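Protein (GYP1P) (Saccharomyces cerevisiae, PDB 1FKM) stimulates GTP hydrolysis by Ypt/Rab GTPases, chiefly Ypt1 and Ypt7, supplying catalytic arginine and glutamine fingers from its TBC domain. Local coordinates at residues P102-S108 with V157-S163; F140-L145 with L174-T178; I200-V204 with A233-N238; T256-T261 with S323-H328. All blocks are in the same frame, centred on the assembly; numbering follows the deposited sequence.

From the N terminus, contact 1 comes first: it joins the chain leading into helix 107-123 to the loop 157-163, closing a loop that holds the rest of that helix and helix 133-145. Contact 2 starts on helix 133-145 and ends on helix 168-186, closing 28 mostly non-helical residues; the two cross along the chain and touch in space. Contact 3 follows in series, bringing helix 198-214 against helix 230-238 around an equally long but largely helical loop that includes helix 216-224. Contact 4 pairs helix 247-261 with helix 324-338 across the unmodelled residues 263-322, and touches contact 3 through two polar pairs. Contacts 1 and 2 knit one side of the all-helical domain, contacts 3 and 4 the other.

Contact 1. Residues P102-S108 with V157-S163; sequences PLYQFKS and VEIKDPS
Phe106 lies flat over Asp161, whose CB sits 3.7 Å from the centroid of the phenyl ring and only 5° off its normal, a CH-pi contact. The carboxylate follows under the same ring, its plane 30° from that of the ring. Near the ring plane, the edge at CZ meets Ile159 O. A flat aromatic suits this place, since it covers a turn of loop that offers mainly backbone and a short acidic side chain.

Beyond the ring, the carboxylate is held by several donors. A chi1 of -173° extends the Asp161 side chain away from its own backbone N and presents OD1 to Ser108 OG, which donates at 2.8 Å from above the carboxylate plane. Ser163 adds two more donors to OD1: its OG, and its backbone N at 2.8 Å, which makes an Asx turn. The other oxygen, OD2, accepts from a water, and that water accepts from Ser108 N. Both carboxylate oxygens are thus engaged.

At the other end, Leu103 N donates to Glu158 O over 2.9 Å in a distinctly bent bond, tilted from the carbonyl plane. Leu103 CD1 rests against Pro162 CD at 3.9 Å, apolar carbon on a rigid ring, while Pro102 CG touches Ile159 CG2 more loosely. Behind them, Leu145 of helix 133-145 and Val109 pack on both Leu103 and Pro162. At this partly buried periphery of the helical TBC domain, an Asx turn shapes the loop at 161-163, and Ser108 OG and the water on Ser108 N tie its aspartate to the first turn of helix 107-123.

Contact 2. Residues F140-L145 with L174-T178; sequences FFETFL and LEADT
Leu174 pushes its forked end among three side chains of helix 133-145, overlapping Phe141, Phe144 and Leu145. This is helix-helix packing within the all-helical TBC domain: the short segments 140-145 and 174-178 pass 9.5 Å apart with their directions at 132°, and every residue that touches is buried. A branched leucine suits the site because its methyls divide the work. CD1 lies 3.4 Å from Phe144 CB, while CD2 reaches Phe141 CE1 and comes similarly close to Leu145 CD2, at 3.5 Å. The extended first torsion of Leu174 (chi1 169°) carries both branches across to the other helix.

Phe144 extends along the partner helix, and the edge of its ring comes near Asp177 O, at 3.8 Å from CE2. The carboxylate of Asp177 is occupied elsewhere, with Tyr49 as well as Arg65 and Lys44, and Lys44 also makes a cation-pi contact with Phe144. Phe141, whose side chain crosses that of Leu174 at about a right angle, is backed by Val109 and Leu113 of helix 107-123.

Thr178 fits where a small residue must lie close to backbone: its CG2 is 3.9 Å from Phe141 N. Its hydroxyl, buried among aromatic carbons, is satisfied within its own helix, as OG1 donates to Leu174 O over 2.8 Å from the face of the carbonyl plane opposite Thr178 N.

Contact 3. Residues I200-V204 with A233-N238; sequences ILRQV and AFRWMN
Met237, present as selenomethionine, and Ile200 bury the most surface here, and they meet directly: Ile200 CG2 lies 3.9 Å from Met237 CB. The long, bent chain of Met237 runs along the neighbouring helix. Its CG lies over Gln203 CB and CG, modelled so near to CB that the exact spacing is doubtful, and its terminal CE ends beside Val204 CA, 3.9 Å away. A flexible, unbranched residue suits this course, because it can follow the surface of another helix through bends at its second and third torsions.

Ile200 uses its two branches separately. CG2 meets the CD1-CE1 side of the Phe234 ring, which an extended first torsion (chi1 178°) swings toward the isoleucine. CD1 goes the other way along the partner helix, to the backbone of Met237 and Asn238. Beta-branching makes this double contact possible from one helical position.

These are two helices of the TBC domain, 198-214 and 230-238, whose short segments approach to 9.4 Å at 119° between their directions. Close by is the catalytic apparatus: the side chain of Asn238 is about 5 Å from that of Gln131, the glutamine finger, and Asn238 ND2 is hydrogen-bonded to Gln131 O while its OD1 accepts from Gln197.

Val204 CG2 completes the apolar surface against Ala233 CB at 4.2 Å, the small alanine admitting the valine branch. Gln203 NE2 donates to Asn325 O, and also to a water that bonds weakly to Met237 O.

Contact 4. Residues T256-T261 with S323-H328; sequences TYLSET and SLNEFH
Ser323, the first modelled residue after the gap, touches Thr261 where helix 324-338 meets helix 247-261: its OG lies 3.7 Å from Thr261 CG2. Both helices belong to the all-helical fold of this GAP, and their short segments cross at 126° with axes 10.1 Å apart. Next along, Leu324 receives the same threonine methyl against its CA, 3.6 Å away. Its own CD1 approaches Tyr257 CD2 near the plane of the tyrosine ring, an apolar branch against an aromatic edge.

One turn later comes Phe327. Its side chain stretches across to the other helix (chi1 -174°), where the edge of its ring is directed at the face of Tyr257. The pair is T-shaped, with centroids 5.2 Å apart and planes at 72°. One face of Phe327 is covered by Glu260 CG, 4.0 Å from the ring centroid, in a CH-pi contact. Glutamate suits the position because its aliphatic part covers the phenyl ring while its carboxylate reaches onward to hydrogen-bond Trp31 and Gln379.

His328 completes an aromatic cluster with Tyr257 and Phe327. The histidine and tyrosine meet rim to rim, and each has a polar atom at the meeting edge, so a buried hydroxyl finds a partner. On the far side of the imidazole, NE2 is hydrogen-bonded to Trp236 O, so both ring nitrogens are engaged. Tyr257 OH and His328 ND1 share a hydrogen bond of 2.7 Å, in which either atom could be the donor.

Contact 1. Residues P102-S108 with V157-S163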
# COMPACT_ATOMS: atom_id res chain seq x y z
N PRO A 102 15.03 9.67 -0.12
CA PRO A 102 15.53 10.56 -1.18
C PRO A 102 14.70 10.60 -2.46
O PRO A 102 14.46 11.67 -3.03
CB PRO A 102 16.94 10.05 -1.42
CG PRO A 102 17.36 9.59 -0.06
CD PRO A 102 16.12 8.84 0.41
N LEU A 103 14.28 9.42 -2.91
CA LEU A 103 13.48 9.31 -4.13
C LEU A 103 12.36 10.35 -4.20
O LEU A 103 12.12 10.95 -5.25
CB LEU A 103 12.87 7.91 -4.22
CG LEU A 103 11.94 7.64 -5.41
CD1 LEU A 103 12.76 7.63 -6.69
CD2 LEU A 103 11.22 6.30 -5.22
N TYR A 104 11.69 10.57 -3.08
CA TYR A 104 10.56 11.48 -3.07
C TYR A 104 10.83 12.97 -3.11
O TYR A 104 9.90 13.76 -3.20
CB TYR A 104 9.62 11.09 -1.92
CG TYR A 104 9.14 9.66 -2.09
CD1 TYR A 104 8.05 9.37 -2.92
CD2 TYR A 104 9.86 8.58 -1.55
CE1 TYR A 104 7.70 8.04 -3.22
CE2 TYR A 104 9.52 7.26 -1.84
CZ TYR A 104 8.44 7.00 -2.69
OH TYR A 104 8.13 5.70 -3.03
N GLN A 105 12.10 13.36 -3.08
CA GLN A 105 12.41 14.78 -3.17
C GLN A 105 12.77 15.16 -4.60
O GLN A 105 12.86 16.34 -4.92
CB GLN A 105 13.55 15.16 -2.22
CG GLN A 105 13.14 15.21 -0.76
CD GLN A 105 13.21 13.86 -0.08
OE1 GLN A 105 14.30 13.32 0.11
NE2 GLN A 105 12.06 13.31 0.29
N PHE A 106 12.97 14.17 -5.46
CA PHE A 106 13.29 14.45 -6.85
C PHE A 106 12.07 15.10 -7.50
O PHE A 106 10.95 14.66 -7.28
CB PHE A 106 13.66 13.17 -7.59
CG PHE A 106 14.99 12.59 -7.19
CD1 PHE A 106 16.14 13.37 -7.23
CD2 PHE A 106 15.09 11.27 -6.76
CE1 PHE A 106 17.38 12.84 -6.85
CE2 PHE A 106 16.31 10.73 -6.39
CZ PHE A 106 17.46 11.52 -6.43
N LYS A 107 12.30 16.14 -8.29
CA LYS A 107 11.20 16.84 -8.94
C LYS A 107 10.41 15.97 -9.90
O LYS A 107 9.19 16.14 -10.04
CB LYS A 107 11.71 18.08 -9.68
CG LYS A 107 11.91 19.29 -8.78
CD LYS A 107 10.60 19.70 -8.12
CE LYS A 107 10.80 20.87 -7.17
NZ LYS A 107 9.53 21.24 -6.47
N SER A 108 11.09 15.04 -10.57
CA SER A 108 10.41 14.16 -11.51
C SER A 108 9.40 13.30 -10.76
O SER A 108 8.30 13.06 -11.25
CB SER A 108 11.43 13.26 -12.22
OG SER A 108 12.09 12.41 -11.31
N VAL A 157 16.66 1.69 -5.82
CA VAL A 157 15.54 2.44 -6.38
C VAL A 157 15.17 3.67 -5.55
O VAL A 157 14.65 4.65 -6.08
CB VAL A 157 14.29 1.53 -6.53
CG1 VAL A 157 13.75 1.13 -5.15
CG2 VAL A 157 13.23 2.23 -7.35
N GLU A 158 15.46 3.64 -4.25
CA GLU A 158 15.11 4.77 -3.40
C GLU A 158 16.07 5.95 -3.44
O GLU A 158 15.79 7.00 -2.85
CB GLU A 158 14.93 4.31 -1.95
CG GLU A 158 13.92 3.19 -1.77
CD GLU A 158 13.43 3.07 -0.34
OE1 GLU A 158 14.19 3.42 0.58
OE2 GLU A 158 12.27 2.62 -0.13
N ILE A 159 17.20 5.81 -4.12
CA ILE A 159 18.17 6.90 -4.18
C ILE A 159 18.50 7.42 -5.58
O ILE A 159 19.33 8.31 -5.73
CB ILE A 159 19.49 6.50 -3.48
CG1 ILE A 159 20.09 5.27 -4.16
CG2 ILE A 159 19.24 6.22 -2.00
CD1 ILE A 159 21.44 4.87 -3.62
N LYS A 160 17.84 6.88 -6.59
CA LYS A 160 18.10 7.31 -7.96
C LYS A 160 16.94 8.06 -8.60
O LYS A 160 15.78 7.68 -8.44
CB LYS A 160 18.48 6.10 -8.82
CG LYS A 160 19.70 5.35 -8.31
CD LYS A 160 20.07 4.17 -9.18
CE LYS A 160 21.31 3.48 -8.62
NZ LYS A 160 21.73 2.30 -9.43
N ASP A 161 17.26 9.13 -9.32
CA ASP A 161 16.26 9.94 -10.01
C ASP A 161 15.79 9.20 -11.26
O ASP A 161 16.59 8.94 -12.16
CB ASP A 161 16.86 11.29 -10.42
CG ASP A 161 15.82 12.26 -10.98
OD1 ASP A 161 14.85 11.81 -11.63
OD2 ASP A 161 16.00 13.48 -10.79
N PRO A 162 14.49 8.86 -11.33
CA PRO A 162 13.93 8.14 -12.48
C PRO A 162 14.21 8.80 -13.83
O PRO A 162 14.29 8.12 -14.86
CB PRO A 162 12.43 8.10 -12.17
CG PRO A 162 12.41 8.04 -10.68
CD PRO A 162 13.45 9.07 -10.30
N SER A 163 14.34 10.12 -13.83
CA SER A 163 14.59 10.85 -15.07
C SER A 163 16.00 10.61 -15.60
O SER A 163 16.34 11.06 -16.69
CB SER A 163 14.36 12.35 -14.87
OG SER A 163 15.23 12.88 -13.88
O HOH W 1 14.09 15.07 -11.02

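Contact 2. Residues F140-L145 with L174-T178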
# COMPACT_ATOMS: atom_id res chain seq x y z
N PHE A 140 3.37 1.26 -4.59
CA PHE A 140 3.11 0.88 -5.99
C PHE A 140 4.11 1.58 -6.89
O PHE A 140 4.73 0.95 -7.74
CB PHE A 140 1.70 1.32 -6.42
CG PHE A 140 0.60 0.43 -5.93
CD1 PHE A 140 0.64 -0.94 -6.17
CD2 PHE A 140 -0.49 0.96 -5.26
CE1 PHE A 140 -0.39 -1.77 -5.74
CE2 PHE A 140 -1.53 0.15 -4.82
CZ PHE A 140 -1.48 -1.22 -5.06
N PHE A 141 4.23 2.90 -6.71
CA PHE A 141 5.13 3.72 -7.52
C PHE A 141 6.54 3.19 -7.48
O PHE A 141 7.16 2.95 -8.52
CB PHE A 141 5.12 5.18 -7.04
CG PHE A 141 5.94 6.11 -7.90
CD1 PHE A 141 5.45 6.54 -9.13
CD2 PHE A 141 7.21 6.51 -7.50
CE1 PHE A 141 6.22 7.36 -9.96
CE2 PHE A 141 7.99 7.33 -8.33
CZ PHE A 141 7.50 7.75 -9.55
N GLU A 142 7.05 3.02 -6.27
CA GLU A 142 8.41 2.54 -6.05
C GLU A 142 8.64 1.13 -6.60
O GLU A 142 9.65 0.88 -7.25
CB GLU A 142 8.72 2.60 -4.55
CG GLU A 142 10.07 2.07 -4.16
CD GLU A 142 10.43 2.44 -2.74
OE1 GLU A 142 9.96 3.50 -2.25
OE2 GLU A 142 11.19 1.68 -2.12
N THR A 143 7.72 0.21 -6.34
CA THR A 143 7.85 -1.15 -6.83
C THR A 143 7.78 -1.21 -8.36
O THR A 143 8.57 -1.91 -9.01
CB THR A 143 6.76 -2.06 -6.24
OG1 THR A 143 6.91 -2.10 -4.81
CG2 THR A 143 6.86 -3.47 -6.79
N PHE A 144 6.85 -0.48 -8.96
CA PHE A 144 6.74 -0.48 -10.41
C PHE A 144 7.97 0.16 -11.06
O PHE A 144 8.33 -0.17 -12.19
CB PHE A 144 5.46 0.23 -10.84
CG PHE A 144 4.21 -0.50 -10.44
CD1 PHE A 144 4.29 -1.78 -9.90
CD2 PHE A 144 2.96 0.10 -10.61
CE1 PHE A 144 3.13 -2.46 -9.53
CE2 PHE A 144 1.81 -0.58 -10.23
CZ PHE A 144 1.89 -1.86 -9.69
N LEU A 145 8.61 1.08 -10.34
CA LEU A 145 9.81 1.75 -10.83
C LEU A 145 10.95 0.75 -11.00
O LEU A 145 11.76 0.89 -11.90
CB LEU A 145 10.28 2.82 -9.84
CG LEU A 145 10.16 4.31 -10.12
CD1 LEU A 145 10.82 5.07 -8.97
CD2 LEU A 145 10.83 4.68 -11.44
N LEU A 174 4.58 4.41 -16.42
CA LEU A 174 4.71 4.07 -15.00
C LEU A 174 3.59 4.74 -14.21
O LEU A 174 2.96 4.13 -13.35
CB LEU A 174 6.08 4.54 -14.48
CG LEU A 174 6.28 4.50 -12.95
CD1 LEU A 174 6.29 3.06 -12.47
CD2 LEU A 174 7.59 5.20 -12.59
N GLU A 175 3.36 6.02 -14.52
CA GLU A 175 2.31 6.80 -13.88
C GLU A 175 0.95 6.15 -14.08
O GLU A 175 0.15 6.05 -13.15
CB GLU A 175 2.27 8.22 -14.45
CG GLU A 175 3.31 9.17 -13.86
CD GLU A 175 3.31 10.53 -14.54
OE1 GLU A 175 2.22 11.02 -14.93
OE2 GLU A 175 4.40 11.13 -14.66
N ALA A 176 0.68 5.72 -15.31
CA ALA A 176 -0.59 5.09 -15.64
C ALA A 176 -0.79 3.79 -14.85
O ALA A 176 -1.84 3.57 -14.25
CB ALA A 176 -0.64 4.81 -17.14
N ASP A 177 0.22 2.93 -14.86
CA ASP A 177 0.12 1.66 -14.13
C ASP A 177 -0.11 1.92 -12.65
O ASP A 177 -0.95 1.28 -12.02
CB ASP A 177 1.39 0.83 -14.30
CG ASP A 177 1.60 0.35 -15.74
OD1 ASP A 177 0.70 0.55 -16.59
OD2 ASP A 177 2.67 -0.24 -16.01
N THR A 178 0.64 2.87 -12.09
CA THR A 178 0.52 3.22 -10.68
C THR A 178 -0.90 3.72 -10.39
O THR A 178 -1.53 3.30 -9.41
CB THR A 178 1.56 4.30 -10.30
OG1 THR A 178 2.88 3.80 -10.57
CG2 THR A 178 1.46 4.66 -8.82

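Contact 3. Residues I200-V204 with A233-N238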
# COMPACT_ATOMS: atom_id res chain seq x y z
N ILE A 200 -12.87 4.33 8.10
CA ILE A 200 -11.78 4.30 9.07
C ILE A 200 -12.33 4.24 10.49
O ILE A 200 -11.83 3.49 11.32
CB ILE A 200 -10.88 5.55 8.95
CG1 ILE A 200 -10.25 5.63 7.56
CG2 ILE A 200 -9.80 5.50 10.04
CD1 ILE A 200 -9.43 4.43 7.16
N LEU A 201 -13.37 5.03 10.77
CA LEU A 201 -13.97 5.03 12.10
C LEU A 201 -14.53 3.65 12.42
O LEU A 201 -14.44 3.18 13.56
CB LEU A 201 -15.08 6.08 12.19
CG LEU A 201 -14.61 7.54 12.12
CD1 LEU A 201 -15.81 8.49 12.15
CD2 LEU A 201 -13.68 7.83 13.29
N ARG A 202 -15.09 2.98 11.41
CA ARG A 202 -15.64 1.64 11.60
C ARG A 202 -14.50 0.65 11.86
O ARG A 202 -14.64 -0.27 12.67
CB ARG A 202 -16.41 1.22 10.35
CG ARG A 202 -17.12 -0.12 10.47
CD ARG A 202 -17.89 -0.45 9.20
NE ARG A 202 -17.01 -0.57 8.04
CZ ARG A 202 -17.04 0.24 6.98
NH1 ARG A 202 -17.91 1.24 6.93
NH2 ARG A 202 -16.20 0.04 5.98
N GLN A 203 -13.38 0.84 11.17
CA GLN A 203 -12.21 -0.03 11.34
C GLN A 203 -11.64 0.10 12.75
O GLN A 203 -11.30 -0.89 13.40
CB GLN A 203 -11.12 0.36 10.34
CG GLN A 203 -11.34 -0.14 8.92
CD GLN A 203 -11.13 -1.63 8.81
OE1 GLN A 203 -12.00 -2.42 9.19
NE2 GLN A 203 -9.97 -2.03 8.30
N VAL A 204 -11.54 1.34 13.23
CA VAL A 204 -11.01 1.59 14.56
C VAL A 204 -11.94 0.97 15.61
O VAL A 204 -11.48 0.41 16.60
CB VAL A 204 -10.84 3.10 14.82
CG1 VAL A 204 -10.45 3.36 16.27
CG2 VAL A 204 -9.77 3.65 13.88
N ALA A 233 -4.59 4.46 16.35
CA ALA A 233 -5.06 3.60 15.27
C ALA A 233 -5.58 4.30 14.02
O ALA A 233 -5.68 3.68 12.96
CB ALA A 233 -6.12 2.64 15.80
N PHE A 234 -5.94 5.57 14.13
CA PHE A 234 -6.44 6.23 12.92
C PHE A 234 -5.35 6.17 11.85
O PHE A 234 -5.62 5.84 10.70
CB PHE A 234 -6.81 7.69 13.17
CG PHE A 234 -7.27 8.39 11.92
CD1 PHE A 234 -8.56 8.18 11.44
CD2 PHE A 234 -6.40 9.17 11.17
CE1 PHE A 234 -8.97 8.74 10.23
CE2 PHE A 234 -6.80 9.73 9.96
CZ PHE A 234 -8.09 9.52 9.49
N ARG A 235 -4.12 6.50 12.23
CA ARG A 235 -3.03 6.48 11.27
C ARG A 235 -2.76 5.06 10.78
O ARG A 235 -2.45 4.86 9.60
CB ARG A 235 -1.76 7.07 11.91
CG ARG A 235 -0.69 7.46 10.89
CD ARG A 235 0.53 8.08 11.57
NE ARG A 235 1.26 7.11 12.39
CZ ARG A 235 2.33 7.41 13.12
NH1 ARG A 235 2.79 8.65 13.15
NH2 ARG A 235 2.94 6.47 13.83
N TRP A 236 -2.87 4.08 11.67
CA TRP A 236 -2.65 2.69 11.30
C TRP A 236 -3.63 2.31 10.18
O TRP A 236 -3.27 1.66 9.21
CB TRP A 236 -2.90 1.76 12.49
CG TRP A 236 -1.87 1.82 13.58
CD1 TRP A 236 -0.88 2.75 13.75
CD2 TRP A 236 -1.74 0.90 14.68
NE1 TRP A 236 -0.15 2.47 14.88
CE2 TRP A 236 -0.66 1.34 15.47
CE3 TRP A 236 -2.45 -0.24 15.06
CZ2 TRP A 236 -0.27 0.67 16.63
CZ3 TRP A 236 -2.06 -0.91 16.21
CH2 TRP A 236 -0.98 -0.46 16.99
N MSE A 237 -4.89 2.71 10.35
CA MSE A 237 -5.92 2.40 9.37
C MSE A 237 -5.83 3.25 8.11
O MSE A 237 -5.89 2.73 7.00
CB MSE A 237 -7.30 2.57 10.00
CG MSE A 237 -8.05 1.27 10.18
SE MSE A 237 -7.02 -0.06 11.13
CE MSE A 237 -7.78 0.18 12.89
N ASN A 238 -5.68 4.56 8.30
CA ASN A 238 -5.62 5.51 7.19
C ASN A 238 -4.49 5.25 6.19
O ASN A 238 -4.68 5.41 4.99
CB ASN A 238 -5.51 6.94 7.75
CG ASN A 238 -5.86 7.99 6.71
OD1 ASN A 238 -6.90 7.92 6.06
ND2 ASN A 238 -5.00 8.99 6.57
O HOH W 2 -8.14 0.22 7.31

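Contact 4. Residues T256-T261 with S323-H328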
# COMPACT_ATOMS: atom_id res chain seq x y z
N THR A 256 1.76 -10.12 0.71
CA THR A 256 0.75 -10.91 1.41
C THR A 256 -0.63 -10.28 1.36
O THR A 256 -1.63 -10.98 1.16
CB THR A 256 1.16 -11.17 2.87
OG1 THR A 256 2.40 -11.89 2.89
CG2 THR A 256 0.09 -12.01 3.59
N TYR A 257 -0.71 -8.96 1.54
CA TYR A 257 -2.00 -8.29 1.47
C TYR A 257 -2.63 -8.52 0.10
O TYR A 257 -3.81 -8.85 0.00
CB TYR A 257 -1.86 -6.79 1.71
CG TYR A 257 -1.95 -6.39 3.16
CD1 TYR A 257 -1.12 -6.96 4.13
CD2 TYR A 257 -2.84 -5.39 3.57
CE1 TYR A 257 -1.18 -6.56 5.46
CE2 TYR A 257 -2.91 -4.98 4.90
CZ TYR A 257 -2.07 -5.56 5.84
OH TYR A 257 -2.12 -5.12 7.14
N LEU A 258 -1.85 -8.35 -0.96
CA LEU A 258 -2.37 -8.53 -2.32
C LEU A 258 -2.72 -9.99 -2.61
O LEU A 258 -3.67 -10.27 -3.35
CB LEU A 258 -1.35 -8.02 -3.35
CG LEU A 258 -1.07 -6.51 -3.34
CD1 LEU A 258 0.05 -6.18 -4.31
CD2 LEU A 258 -2.33 -5.74 -3.70
N SER A 259 -1.97 -10.93 -2.04
CA SER A 259 -2.24 -12.35 -2.25
C SER A 259 -3.49 -12.76 -1.49
O SER A 259 -4.32 -13.52 -2.00
CB SER A 259 -1.07 -13.21 -1.76
OG SER A 259 0.13 -12.94 -2.47
N GLU A 260 -3.62 -12.27 -0.26
CA GLU A 260 -4.75 -12.60 0.61
C GLU A 260 -6.08 -12.01 0.13
O GLU A 260 -7.12 -12.66 0.23
CB GLU A 260 -4.46 -12.11 2.04
CG GLU A 260 -5.59 -12.29 3.06
CD GLU A 260 -6.01 -13.74 3.25
OE1 GLU A 260 -5.19 -14.65 2.98
OE2 GLU A 260 -7.15 -13.97 3.70
N THR A 261 -6.04 -10.80 -0.41
CA THR A 261 -7.25 -10.14 -0.88
C THR A 261 -7.50 -10.31 -2.37
O THR A 261 -8.52 -9.87 -2.89
CB THR A 261 -7.21 -8.64 -0.55
OG1 THR A 261 -6.09 -8.03 -1.21
CG2 THR A 261 -7.07 -8.42 0.94
N SER A 323 -11.99 -7.99 1.30
CA SER A 323 -11.46 -8.49 2.56
C SER A 323 -10.23 -7.71 3.02
O SER A 323 -9.59 -8.09 4.01
CB SER A 323 -11.12 -9.98 2.44
OG SER A 323 -10.22 -10.23 1.36
N LEU A 324 -9.90 -6.62 2.33
CA LEU A 324 -8.74 -5.82 2.72
C LEU A 324 -8.92 -5.25 4.13
O LEU A 324 -8.05 -5.42 4.99
CB LEU A 324 -8.49 -4.68 1.72
CG LEU A 324 -7.36 -3.71 2.07
CD1 LEU A 324 -6.08 -4.47 2.36
CD2 LEU A 324 -7.15 -2.74 0.91
N ASN A 325 -10.04 -4.58 4.36
CA ASN A 325 -10.31 -4.00 5.68
C ASN A 325 -10.30 -5.06 6.79
O ASN A 325 -9.72 -4.85 7.86
CB ASN A 325 -11.67 -3.29 5.68
CG ASN A 325 -11.55 -1.80 5.36
OD1 ASN A 325 -12.55 -1.13 5.11
ND2 ASN A 325 -10.33 -1.28 5.39
N GLU A 326 -10.94 -6.19 6.52
CA GLU A 326 -11.00 -7.28 7.49
C GLU A 326 -9.61 -7.79 7.85
O GLU A 326 -9.24 -7.82 9.02
CB GLU A 326 -11.84 -8.43 6.93
CG GLU A 326 -11.90 -9.66 7.82
CD GLU A 326 -12.67 -10.80 7.19
OE1 GLU A 326 -13.24 -10.60 6.09
OE2 GLU A 326 -12.71 -11.90 7.78
N PHE A 327 -8.83 -8.19 6.84
CA PHE A 327 -7.49 -8.69 7.11
C PHE A 327 -6.63 -7.65 7.82
O PHE A 327 -5.86 -7.99 8.73
CB PHE A 327 -6.80 -9.12 5.81
CG PHE A 327 -5.48 -9.78 6.03
CD1 PHE A 327 -5.39 -10.96 6.78
CD2 PHE A 327 -4.31 -9.24 5.51
CE1 PHE A 327 -4.16 -11.57 7.02
CE2 PHE A 327 -3.07 -9.84 5.73
CZ PHE A 327 -3.00 -11.01 6.49
N HIS A 328 -6.75 -6.39 7.42
CA HIS A 328 -5.96 -5.34 8.03
C HIS A 328 -6.26 -5.18 9.51
O HIS A 328 -5.35 -4.92 10.31
CB HIS A 328 -6.16 -4.00 7.32
CG HIS A 328 -5.21 -2.93 7.77
ND1 HIS A 328 -3.84 -3.07 7.67
CD2 HIS A 328 -5.43 -1.73 8.36
CE1 HIS A 328 -3.26 -2.00 8.18
NE2 HIS A 328 -4.20 -1.17 8.60